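PDB 3VZH: pre-crRNA processing endonuclease from Streptococcus pyogenes serotype M1, which probably cleaves CRISPR precursor RNA into crRNA, as a Cas5d-type endoribonuclease of the subtype I-C microbial immune system. Local coordinates for residues Asp8-Val13 with Leu98-Phe103; Val64-Gln69 with Leu92-Tyr97; Gly165-Leu170 with Met196-Ile201; Met173-Ala178 with Tyr190-Val195. All blocks are in the same frame, centred on the assembly; numbering follows the deposited sequence.

Contact 1: Asp8-Val13 with Leu98-Phe103; sequences DFYVRV and LIKFHF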
# COMPACT_ATOMS: atom_id res chain seq x y z
N ASP A 8 -1.24 10.40 -10.86
CA ASP A 8 -1.79 9.67 -9.69
C ASP A 8 -2.85 8.68 -10.13
O ASP A 8 -3.75 9.02 -10.95
CB ASP A 8 -2.38 10.66 -8.67
CG ASP A 8 -1.30 11.53 -8.03
OD1 ASP A 8 -0.22 10.99 -7.72
OD2 ASP A 8 -1.56 12.75 -7.87
N PHE A 9 -2.80 7.48 -9.52
CA PHE A 9 -3.87 6.50 -9.65
C PHE A 9 -4.44 6.30 -8.27
O PHE A 9 -3.75 6.53 -7.25
CB PHE A 9 -3.26 5.12 -10.10
CG PHE A 9 -2.73 5.18 -11.50
CD1 PHE A 9 -3.63 4.99 -12.55
CD2 PHE A 9 -1.36 5.40 -11.76
CE1 PHE A 9 -3.19 5.04 -13.85
CE2 PHE A 9 -0.90 5.45 -13.06
CZ PHE A 9 -1.83 5.29 -14.10
N TYR A 10 -5.73 5.90 -8.27
CA TYR A 10 -6.50 5.75 -7.01
C TYR A 10 -7.26 4.45 -7.07
O TYR A 10 -7.90 4.13 -8.12
CB TYR A 10 -7.54 6.91 -6.98
CG TYR A 10 -6.89 8.28 -7.05
CD1 TYR A 10 -6.50 8.93 -5.85
CD2 TYR A 10 -6.65 8.90 -8.24
CE1 TYR A 10 -5.92 10.14 -5.88
CE2 TYR A 10 -6.06 10.17 -8.26
CZ TYR A 10 -5.66 10.71 -7.06
OH TYR A 10 -5.10 11.98 -6.97
N VAL A 11 -7.28 3.69 -5.96
CA VAL A 11 -7.99 2.44 -5.95
C VAL A 11 -8.63 2.28 -4.62
O VAL A 11 -8.10 2.81 -3.59
CB VAL A 11 -7.10 1.20 -6.17
CG1 VAL A 11 -6.69 1.09 -7.63
CG2 VAL A 11 -5.90 1.25 -5.26
N ARG A 12 -9.77 1.61 -4.62
CA ARG A 12 -10.44 1.21 -3.36
C ARG A 12 -10.13 -0.27 -3.14
O ARG A 12 -10.44 -1.12 -4.02
CB ARG A 12 -11.92 1.39 -3.55
CG ARG A 12 -12.77 1.04 -2.28
CD ARG A 12 -14.21 1.44 -2.57
NE ARG A 12 -14.99 1.45 -1.34
CZ ARG A 12 -15.49 0.38 -0.75
NH1 ARG A 12 -15.24 -0.84 -1.24
NH2 ARG A 12 -16.26 0.50 0.35
N VAL A 13 -9.58 -0.63 -1.98
CA VAL A 13 -9.31 -2.02 -1.70
C VAL A 13 -10.08 -2.36 -0.44
O VAL A 13 -9.99 -1.60 0.59
CB VAL A 13 -7.81 -2.22 -1.40
CG1 VAL A 13 -7.50 -3.70 -1.22
CG2 VAL A 13 -6.90 -1.65 -2.54
N LEU A 98 -8.41 3.43 0.67
CA LEU A 98 -8.26 4.00 -0.63
C LEU A 98 -6.76 4.32 -0.75
O LEU A 98 -6.16 5.01 0.17
CB LEU A 98 -9.15 5.28 -0.76
CG LEU A 98 -10.55 5.12 -0.20
CD1 LEU A 98 -11.24 6.46 -0.47
CD2 LEU A 98 -11.35 4.01 -0.92
N ILE A 99 -6.12 3.90 -1.85
CA ILE A 99 -4.69 4.05 -1.99
C ILE A 99 -4.49 5.06 -3.15
O ILE A 99 -5.07 4.89 -4.23
CB ILE A 99 -4.03 2.70 -2.39
CG1 ILE A 99 -4.43 1.59 -1.39
CG2 ILE A 99 -2.49 2.80 -2.41
CD1 ILE A 99 -3.91 0.18 -1.76
N LYS A 100 -3.60 6.00 -2.94
CA LYS A 100 -3.09 6.94 -3.97
C LYS A 100 -1.66 6.52 -4.29
O LYS A 100 -0.86 6.35 -3.37
CB LYS A 100 -3.13 8.35 -3.41
CG LYS A 100 -2.55 9.39 -4.36
CD LYS A 100 -2.58 10.79 -3.69
CE LYS A 100 -2.02 11.85 -4.67
NZ LYS A 100 -1.88 13.18 -3.97
N PHE A 101 -1.35 6.33 -5.58
CA PHE A 101 -0.02 5.87 -5.91
C PHE A 101 0.35 6.36 -7.31
O PHE A 101 -0.55 6.80 -8.05
CB PHE A 101 0.10 4.39 -5.78
CG PHE A 101 -0.67 3.59 -6.83
CD1 PHE A 101 0.00 3.02 -7.94
CD2 PHE A 101 -2.00 3.34 -6.64
CE1 PHE A 101 -0.74 2.24 -8.89
CE2 PHE A 101 -2.73 2.58 -7.57
CZ PHE A 101 -2.09 2.01 -8.66
N HIS A 102 1.62 6.23 -7.69
CA HIS A 102 2.02 6.57 -9.08
C HIS A 102 3.17 5.71 -9.36
O HIS A 102 3.53 4.90 -8.51
CB HIS A 102 2.33 8.07 -9.18
CG HIS A 102 3.53 8.49 -8.36
ND1 HIS A 102 3.42 8.97 -7.11
CD2 HIS A 102 4.93 8.53 -8.71
CE1 HIS A 102 4.67 9.29 -6.64
NE2 HIS A 102 5.60 9.03 -7.64
N PHE A 103 3.70 5.82 -10.56
CA PHE A 103 4.93 5.07 -10.80
C PHE A 103 6.01 5.94 -11.43
O PHE A 103 5.71 6.99 -12.01
CB PHE A 103 4.71 3.80 -11.61
CG PHE A 103 4.11 4.00 -12.99
CD1 PHE A 103 2.73 3.74 -13.18
CD2 PHE A 103 4.90 4.38 -14.07
CE1 PHE A 103 2.17 3.90 -14.44
CE2 PHE A 103 4.35 4.50 -15.34
CZ PHE A 103 2.97 4.27 -15.52
O HOH W 1 0.95 9.09 -5.81
O HOH W 2 -0.80 14.57 -6.21
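Phe9 and Val11 pair with Phe101 and Ile99 as antiparallel hydrogen-bonded partners in the sheet of an RRM-like domain, consistent with membership of the Cas5 family. Four backbone hydrogen bonds join the strands, the straightest from Phe9 N to Phe101 O (2.8 Å, 176° at the hydrogen). The tight side is the face that carries Phe9, Val11, Ile99 and Phe101, covered by helices 39-49 and 118-130. Here CB of Phe9 sits over one face of the Phe101 ring, a CH-pi contact 3.8 Å from the centroid. The Phe101 ring comes under it because its CG stands between the backbone N and carbonyl carbon (chi1 69°). At one end Phe9 CE2 meets Phe103 CE1 at 3.7 Å; at the other Val13 CG2 touches Ile99 CD1 at 3.6 Å.

The reverse face is looser and wetter. The extended Lys100 chain runs alongside Tyr10, its CG 3.8 Å from Tyr10 CE1, and carries the ammonium toward Asp8. Their salt bridge is long, 3.9 Å between Lys100 NZ and Asp8 OD2, and a water bridges the same two atoms. The other carboxylate oxygen has a salt-bridge partner in Arg5, so the negative charge is probably shared between two cations. A second water, lying in the plane of the His102 ring, joins His102 ND1 to Asp8 OD1, which it approaches to 2.9 Å.

Contact 2: Val64-Gln69 with Leu92-Tyr97; sequences VINQIQ and LSDVVY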
# COMPACT_ATOMS: atom_id res chain seq x y z
N VAL A 64 -7.85 5.35 5.49
CA VAL A 64 -8.53 4.29 6.27
C VAL A 64 -9.98 4.70 6.45
O VAL A 64 -10.29 5.62 7.22
CB VAL A 64 -7.75 4.12 7.64
CG1 VAL A 64 -8.41 3.05 8.50
CG2 VAL A 64 -6.28 3.81 7.38
N ILE A 65 -10.89 4.05 5.70
CA ILE A 65 -12.28 4.52 5.64
C ILE A 65 -13.08 4.00 6.77
O ILE A 65 -13.99 4.70 7.23
CB ILE A 65 -12.90 4.12 4.28
CG1 ILE A 65 -12.08 4.82 3.16
CG2 ILE A 65 -14.35 4.64 4.24
CD1 ILE A 65 -11.97 6.36 3.27
N ASN A 66 -12.78 2.77 7.22
CA ASN A 66 -13.69 2.09 8.19
C ASN A 66 -13.14 2.13 9.62
O ASN A 66 -11.90 1.98 9.81
CB ASN A 66 -13.94 0.60 7.85
CG ASN A 66 -14.92 0.43 6.69
OD1 ASN A 66 -15.41 1.43 6.15
ND2 ASN A 66 -15.18 -0.85 6.27
N GLN A 67 -14.08 2.23 10.57
CA GLN A 67 -13.80 1.88 11.98
C GLN A 67 -12.79 0.70 12.07
O GLN A 67 -12.95 -0.38 11.48
CB GLN A 67 -15.10 1.56 12.70
CG GLN A 67 -14.88 1.13 14.14
CD GLN A 67 -16.21 0.95 14.84
OE1 GLN A 67 -17.28 1.21 14.29
NE2 GLN A 67 -16.13 0.57 16.04
N ILE A 68 -11.80 0.85 12.93
CA ILE A 68 -10.82 -0.20 13.18
C ILE A 68 -11.41 -1.21 14.18
O ILE A 68 -11.78 -0.81 15.27
CB ILE A 68 -9.52 0.39 13.73
CG1 ILE A 68 -8.78 1.24 12.64
CG2 ILE A 68 -8.55 -0.68 14.28
CD1 ILE A 68 -7.75 2.15 13.26
N GLN A 69 -11.54 -2.47 13.75
CA GLN A 69 -12.19 -3.53 14.54
C GLN A 69 -11.30 -4.73 14.35
O GLN A 69 -10.65 -4.82 13.31
CB GLN A 69 -13.56 -3.85 13.90
CG GLN A 69 -14.58 -2.72 13.97
CD GLN A 69 -15.97 -3.19 13.55
OE1 GLN A 69 -16.77 -3.54 14.40
NE2 GLN A 69 -16.25 -3.20 12.26
N LEU A 92 -7.49 -7.56 11.61
CA LEU A 92 -8.47 -6.49 11.39
C LEU A 92 -9.65 -7.10 10.71
O LEU A 92 -9.52 -8.02 9.86
CB LEU A 92 -7.79 -5.44 10.48
CG LEU A 92 -6.68 -4.65 11.18
CD1 LEU A 92 -5.90 -3.87 10.08
CD2 LEU A 92 -7.42 -3.64 12.13
N SER A 93 -10.82 -6.47 10.90
CA SER A 93 -12.02 -6.95 10.30
C SER A 93 -12.71 -5.85 9.49
O SER A 93 -12.63 -4.69 9.86
CB SER A 93 -12.95 -7.34 11.47
OG SER A 93 -14.11 -7.85 10.92
N ASP A 94 -13.35 -6.21 8.38
CA ASP A 94 -14.20 -5.28 7.59
C ASP A 94 -13.48 -3.94 7.22
O ASP A 94 -13.80 -2.86 7.70
CB ASP A 94 -15.52 -5.05 8.32
CG ASP A 94 -16.54 -4.40 7.45
OD1 ASP A 94 -16.25 -4.21 6.28
OD2 ASP A 94 -17.59 -3.94 7.92
N VAL A 95 -12.42 -4.05 6.43
CA VAL A 95 -11.48 -2.95 6.11
C VAL A 95 -11.81 -2.41 4.74
O VAL A 95 -12.23 -3.20 3.82
CB VAL A 95 -10.00 -3.40 6.22
CG1 VAL A 95 -9.71 -3.87 7.68
CG2 VAL A 95 -9.63 -4.49 5.17
N VAL A 96 -11.71 -1.05 4.60
CA VAL A 96 -11.75 -0.36 3.28
C VAL A 96 -10.59 0.63 3.27
O VAL A 96 -10.40 1.37 4.21
CB VAL A 96 -13.07 0.42 3.11
CG1 VAL A 96 -12.91 1.30 1.88
CG2 VAL A 96 -14.32 -0.47 2.97
N TYR A 97 -9.76 0.63 2.24
CA TYR A 97 -8.58 1.53 2.17
C TYR A 97 -8.58 2.11 0.79
O TYR A 97 -8.81 1.35 -0.23
CB TYR A 97 -7.28 0.75 2.30
CG TYR A 97 -7.16 0.04 3.62
CD1 TYR A 97 -7.14 0.76 4.82
CD2 TYR A 97 -7.07 -1.33 3.67
CE1 TYR A 97 -7.07 0.07 6.06
CE2 TYR A 97 -6.99 -2.01 4.88
CZ TYR A 97 -6.97 -1.28 6.06
OH TYR A 97 -6.88 -1.98 7.25
O HOH W 3 -10.70 0.45 6.79
O HOH W 4 -11.27 -2.44 10.73
O HOH W 5 -14.92 -1.87 10.15
O HOH W 6 -18.29 -4.81 10.44
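Val64 and Tyr97 form an antiparallel non-hydrogen-bonded pair of the RRM-like sheet, and one step beyond it, after the bond from Ile65 N to Val96 O, regular pairing ends: the chain to Gln69 loops over a corner at Asp94, where strand 95-105 and strand 88-93 of a separate three-stranded sheet meet. Three direct hydrogen bonds cross the contact. Besides the one from Ile65, Ser93 N donates to Gln69 O at the other end, and between them the side chain of Asn66 reaches the backbone at the corner.

The Asn66 amide is the central polar group. Its CG stands anti to the carbonyl carbon (chi1 -76°), which takes ND2 to Asp94 O at 2.8 Å in a nearly straight bond. The acceptor lies in the plane of the amide, whereas the donor stands well above the plane of the Asp94 carbonyl. The same ND2 packs 3.4 Å from Val96 CG2. The other Val96 methyl, CG1, meets Ile65 CB at 3.7 Å, so this valine is wedged between two successive loop residues. On the Tyr97 side, Val64 CG2 touches the edge of the ring at CE1, 4.0 Å away. Ile68 CG2 touches Leu92 CD2 at 3.8 Å, where the loop begins to follow strand 88-93.

Waters link loop and corner. One molecule accepts from both Asn66 N and Val96 N, another links Gln67 O and Gln69 N to Ser93 O. A third donates to Gln67 O and to Asp94 O, and accepts from Gln69 NE2 at 2.8 Å.

Contact 3: Gly165-Leu170 with Met196-Ile201; sequences GVNIDL and MKNGVI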
# COMPACT_ATOMS: atom_id res chain seq x y z
N GLY A 165 -11.76 14.13 11.43
CA GLY A 165 -11.92 15.01 12.63
C GLY A 165 -10.98 14.67 13.80
O GLY A 165 -10.87 15.45 14.74
N VAL A 166 -10.27 13.53 13.76
CA VAL A 166 -9.34 13.22 14.81
C VAL A 166 -8.06 12.74 14.21
O VAL A 166 -8.08 12.21 13.08
CB VAL A 166 -9.84 12.12 15.83
CG1 VAL A 166 -11.13 12.56 16.53
CG2 VAL A 166 -10.02 10.78 15.11
N ASN A 167 -6.97 12.91 14.94
CA ASN A 167 -5.69 12.25 14.60
C ASN A 167 -5.29 11.21 15.63
O ASN A 167 -5.60 11.31 16.80
CB ASN A 167 -4.54 13.25 14.53
CG ASN A 167 -4.82 14.40 13.54
OD1 ASN A 167 -5.70 14.33 12.69
ND2 ASN A 167 -4.08 15.53 13.74
N ILE A 168 -4.61 10.20 15.15
CA ILE A 168 -3.98 9.22 16.05
C ILE A 168 -2.58 8.82 15.61
O ILE A 168 -2.38 8.37 14.52
CB ILE A 168 -4.85 7.96 16.32
CG1 ILE A 168 -4.15 6.91 17.23
CG2 ILE A 168 -5.19 7.24 15.07
CD1 ILE A 168 -5.16 5.99 17.91
N ASP A 169 -1.64 8.97 16.56
CA ASP A 169 -0.29 8.48 16.38
C ASP A 169 -0.27 7.00 16.70
O ASP A 169 -0.48 6.56 17.85
CB ASP A 169 0.62 9.31 17.32
CG ASP A 169 2.13 9.05 17.10
OD1 ASP A 169 2.92 9.95 17.41
OD2 ASP A 169 2.49 7.98 16.62
N LEU A 170 0.01 6.20 15.67
CA LEU A 170 0.08 4.77 15.80
C LEU A 170 1.48 4.33 16.26
O LEU A 170 1.69 3.17 16.46
CB LEU A 170 -0.38 4.10 14.47
CG LEU A 170 -1.86 4.44 14.13
CD1 LEU A 170 -2.20 4.06 12.72
CD2 LEU A 170 -2.82 3.79 15.06
N MET A 196 -2.02 8.83 11.68
CA MET A 196 -3.23 8.85 10.85
C MET A 196 -4.04 10.12 11.14
O MET A 196 -4.53 10.29 12.28
CB MET A 196 -4.04 7.57 11.14
CG MET A 196 -5.21 7.39 10.16
SD MET A 196 -6.19 5.91 10.43
CE MET A 196 -6.88 6.16 12.11
N LYS A 197 -4.20 11.01 10.15
CA LYS A 197 -4.80 12.33 10.37
C LYS A 197 -6.07 12.36 9.58
O LYS A 197 -6.04 12.25 8.35
CB LYS A 197 -3.86 13.46 9.87
CG LYS A 197 -2.50 13.46 10.62
CD LYS A 197 -1.58 14.54 10.06
CE LYS A 197 -0.36 14.73 10.95
NZ LYS A 197 0.73 15.14 10.02
N ASN A 198 -7.24 12.44 10.26
CA ASN A 198 -8.51 12.34 9.62
C ASN A 198 -8.68 11.07 8.83
O ASN A 198 -9.34 11.09 7.76
CB ASN A 198 -8.73 13.58 8.74
CG ASN A 198 -8.64 14.88 9.55
OD1 ASN A 198 -9.33 15.01 10.53
ND2 ASN A 198 -7.81 15.83 9.13
N GLY A 199 -8.03 10.02 9.29
CA GLY A 199 -8.01 8.76 8.54
C GLY A 199 -6.95 8.61 7.45
O GLY A 199 -6.90 7.55 6.79
N VAL A 200 -6.13 9.65 7.24
CA VAL A 200 -5.19 9.74 6.11
C VAL A 200 -3.79 9.44 6.62
O VAL A 200 -3.30 10.10 7.57
CB VAL A 200 -5.15 11.14 5.47
CG1 VAL A 200 -4.28 11.03 4.20
CG2 VAL A 200 -6.58 11.54 5.06
N ILE A 201 -3.09 8.54 5.95
CA ILE A 201 -1.68 8.30 6.30
C ILE A 201 -0.87 8.67 5.06
O ILE A 201 -1.05 8.04 3.98
CB ILE A 201 -1.35 6.84 6.69
CG1 ILE A 201 -2.11 6.46 7.97
CG2 ILE A 201 0.15 6.71 7.02
CD1 ILE A 201 -2.10 5.01 8.29
O HOH W 7 -7.27 9.60 12.03
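Asn198 turns its CG anti to the carbonyl carbon (chi1 -58°), and this brings OD1 to the backbone N of Gly165, while Met196 bends at chi3 (63°) to fold its methyl against Ile168. The first of these is a hydrogen bond of 2.7 Å, with the donor tilted a little from the plane of the amide carbonyl. It ties the loop before strand 167-171 to the tip of a hairpin, and Asn198 grips that loop a second time through its own N, which donates to Val166 O at 3.0 Å.

Beyond this point the chains run as regular antiparallel strands. Ile168 and Met196 form a hydrogen-bonded pair, with Ile168 N 2.9 Å from Met196 O and the reverse bond of the same length. Met196 CE lies 3.6 Å from Ile168 CG2, and nearer its backbone Met196 CB is brushed by Leu170 CD1 at 4.3 Å. Met196 also packs on Tyr163 and Val64, so the thioether side is the buried one. On the opposite, more exposed face Asn167 and Lys197 form a non-hydrogen-bonded pair, their side chains crossing at a slant.

One water donates to Val166 O and to Met196 O, and it accepts from Gly199 N at 2.9 Å. It thus gathers three backbone groups where the strand leaves off and the turn begins. The arrangement is that of a beta hairpin of strands 188-197 and 200-213 with a two-residue loop, Asn198-Gly199, in a type I' turn from Lys197 to Val200; strand 167-171 pairs antiparallel with its first arm.

Contact 4: Met173-Ala178 with Tyr190-Val195; sequences MFHSFA and YFTKTV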
# COMPACT_ATOMS: atom_id res chain seq x y z
N MET A 173 6.02 2.01 13.21
CA MET A 173 5.53 0.90 12.38
C MET A 173 6.61 0.52 11.40
O MET A 173 7.32 1.40 10.85
CB MET A 173 4.29 1.37 11.57
CG MET A 173 3.06 1.39 12.46
SD MET A 173 1.50 1.70 11.55
CE MET A 173 1.55 0.12 10.67
N PHE A 174 6.73 -0.77 11.13
CA PHE A 174 7.45 -1.22 9.93
C PHE A 174 7.00 -0.41 8.71
O PHE A 174 5.79 -0.18 8.49
CB PHE A 174 7.25 -2.71 9.73
CG PHE A 174 7.93 -3.26 8.53
CD1 PHE A 174 7.18 -3.70 7.45
CD2 PHE A 174 9.32 -3.33 8.46
CE1 PHE A 174 7.81 -4.20 6.30
CE2 PHE A 174 9.96 -3.85 7.32
CZ PHE A 174 9.20 -4.29 6.23
N HIS A 175 7.98 0.08 7.92
CA HIS A 175 7.72 0.83 6.71
C HIS A 175 7.97 -0.09 5.53
O HIS A 175 7.05 -0.43 4.81
CB HIS A 175 8.69 2.00 6.64
CG HIS A 175 8.53 2.90 5.43
ND1 HIS A 175 9.11 2.64 4.24
CD2 HIS A 175 7.90 4.16 5.30
CE1 HIS A 175 8.83 3.66 3.38
NE2 HIS A 175 8.13 4.59 4.05
N SER A 176 9.23 -0.50 5.33
CA SER A 176 9.57 -1.39 4.22
C SER A 176 10.98 -1.88 4.33
O SER A 176 11.75 -1.40 5.17
CB SER A 176 9.36 -0.70 2.86
OG SER A 176 9.93 0.60 2.82
N PHE A 177 11.31 -2.90 3.54
CA PHE A 177 12.69 -3.30 3.34
C PHE A 177 13.36 -2.61 2.16
O PHE A 177 12.67 -2.23 1.19
CB PHE A 177 12.76 -4.80 3.04
CG PHE A 177 12.43 -5.67 4.19
CD1 PHE A 177 13.32 -5.78 5.26
CD2 PHE A 177 11.29 -6.45 4.17
CE1 PHE A 177 13.04 -6.61 6.33
CE2 PHE A 177 11.00 -7.31 5.21
CZ PHE A 177 11.88 -7.39 6.29
N ALA A 178 14.70 -2.52 2.25
CA ALA A 178 15.62 -2.23 1.13
C ALA A 178 16.37 -3.53 0.74
O ALA A 178 16.89 -4.25 1.60
CB ALA A 178 16.63 -1.16 1.50
N TYR A 190 13.23 -0.49 7.52
CA TYR A 190 12.93 0.88 7.83
C TYR A 190 11.67 0.89 8.67
O TYR A 190 10.66 0.21 8.33
CB TYR A 190 12.70 1.74 6.58
CG TYR A 190 13.93 1.92 5.72
CD1 TYR A 190 14.69 3.09 5.79
CD2 TYR A 190 14.36 0.89 4.85
CE1 TYR A 190 15.81 3.26 5.01
CE2 TYR A 190 15.50 1.05 4.07
CZ TYR A 190 16.22 2.22 4.15
OH TYR A 190 17.36 2.38 3.39
N PHE A 191 11.73 1.68 9.75
CA PHE A 191 10.58 1.86 10.67
C PHE A 191 10.37 3.35 10.84
O PHE A 191 11.37 4.10 10.80
CB PHE A 191 10.83 1.23 12.05
CG PHE A 191 10.87 -0.26 12.02
CD1 PHE A 191 9.77 -1.00 12.47
CD2 PHE A 191 12.00 -0.93 11.57
CE1 PHE A 191 9.79 -2.40 12.46
CE2 PHE A 191 12.02 -2.32 11.57
CZ PHE A 191 10.91 -3.05 11.98
N THR A 192 9.13 3.77 11.10
CA THR A 192 8.91 5.17 11.33
C THR A 192 7.60 5.42 12.05
O THR A 192 6.75 4.54 12.00
CB THR A 192 9.06 6.02 10.02
OG1 THR A 192 9.52 7.36 10.37
CG2 THR A 192 7.73 6.06 9.13
N LYS A 193 7.55 6.56 12.75
CA LYS A 193 6.37 7.09 13.47
C LYS A 193 5.32 7.33 12.42
O LYS A 193 5.56 8.00 11.42
CB LYS A 193 6.64 8.37 14.32
CG LYS A 193 5.34 9.16 14.74
CD LYS A 193 5.64 10.43 15.53
CE LYS A 193 7.09 10.24 16.05
NZ LYS A 193 7.55 10.89 17.30
N THR A 194 4.15 6.74 12.64
CA THR A 194 3.11 6.73 11.61
C THR A 194 1.86 7.41 12.22
O THR A 194 1.34 6.92 13.21
CB THR A 194 2.88 5.25 11.13
OG1 THR A 194 4.11 4.69 10.55
CG2 THR A 194 1.67 5.17 10.11
N VAL A 195 1.38 8.53 11.69
CA VAL A 195 0.27 9.25 12.27
C VAL A 195 -0.84 9.26 11.25
O VAL A 195 -0.63 9.56 10.10
CB VAL A 195 0.65 10.71 12.60
CG1 VAL A 195 -0.49 11.46 13.26
CG2 VAL A 195 1.87 10.71 13.54
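Tyr190 lies against Ser176 and Ala178 with its side chain running along the neighbouring strand. Its CB sits 4.0 Å from His175 CB and also close to Ser176 O. CG stands anti to the carbonyl carbon (chi1 -67°), which lays the ring alongside the strand, so that CD2 comes 3.5 Å from Ser176 O, in the plane of the ring. Next along that edge, CE2 meets Ala178 CB at 3.6 Å, and the hydroxyl OH ends 4.1 Å from the same methyl.

The backbone here is a classic beta bulge, with His175 and Ser176 both facing Tyr190. Tyr190 O accepts from His175 N at 2.7 Å and only weakly from Ser176 N, while Tyr190 N donates back to Ser176 O. Ahead of the bulge the pairing is regular, Met173 and Thr192 exchanging two backbone hydrogen bonds.

On the other face of the sheet, away from Tyr190 and Thr192, the rings of Phe174 and Phe191 make a T-shaped pair. The edge of Phe174 points at the face of Phe191, with centroids 5.6 Å apart and planes at 69°. At the far end Met173 SD rests 3.8 Å from Thr194 CG2, the two side chains crossing at about a right angle.

These segments form the hairpin of strands 173-178 and 188-197. Helix 39-49 adjoins its first strand, with Gln40 bonded to the backbone of His175 and Phe177. Strand 200-213 flanks the second strand, and its Lys204 O accepts from His175 NE2.

The four contacts follow one curled antiparallel sheet, each touching the next in number. Strand 95-105 serves contacts 1 and 2, whose centres are 17 Å apart, and Val13 N probably donates to Tyr97 O at 2.7 Å where they meet. Contact 2 abuts contact 3, 13 Å away between centres, through Val64 N and Gly199 O, also 2.7 Å apart, while Val64 CB packs on Met196 SD. Strand 188-197 then carries contact 3 into contact 4, with Leu170 N 2.9 Å from Thr194 O. Contacts 1 and 4 lie on opposite sides of the chain's centre, about 12 Å apart at their nearest atoms, with contacts 2 and 3 between them along the run of touching segments.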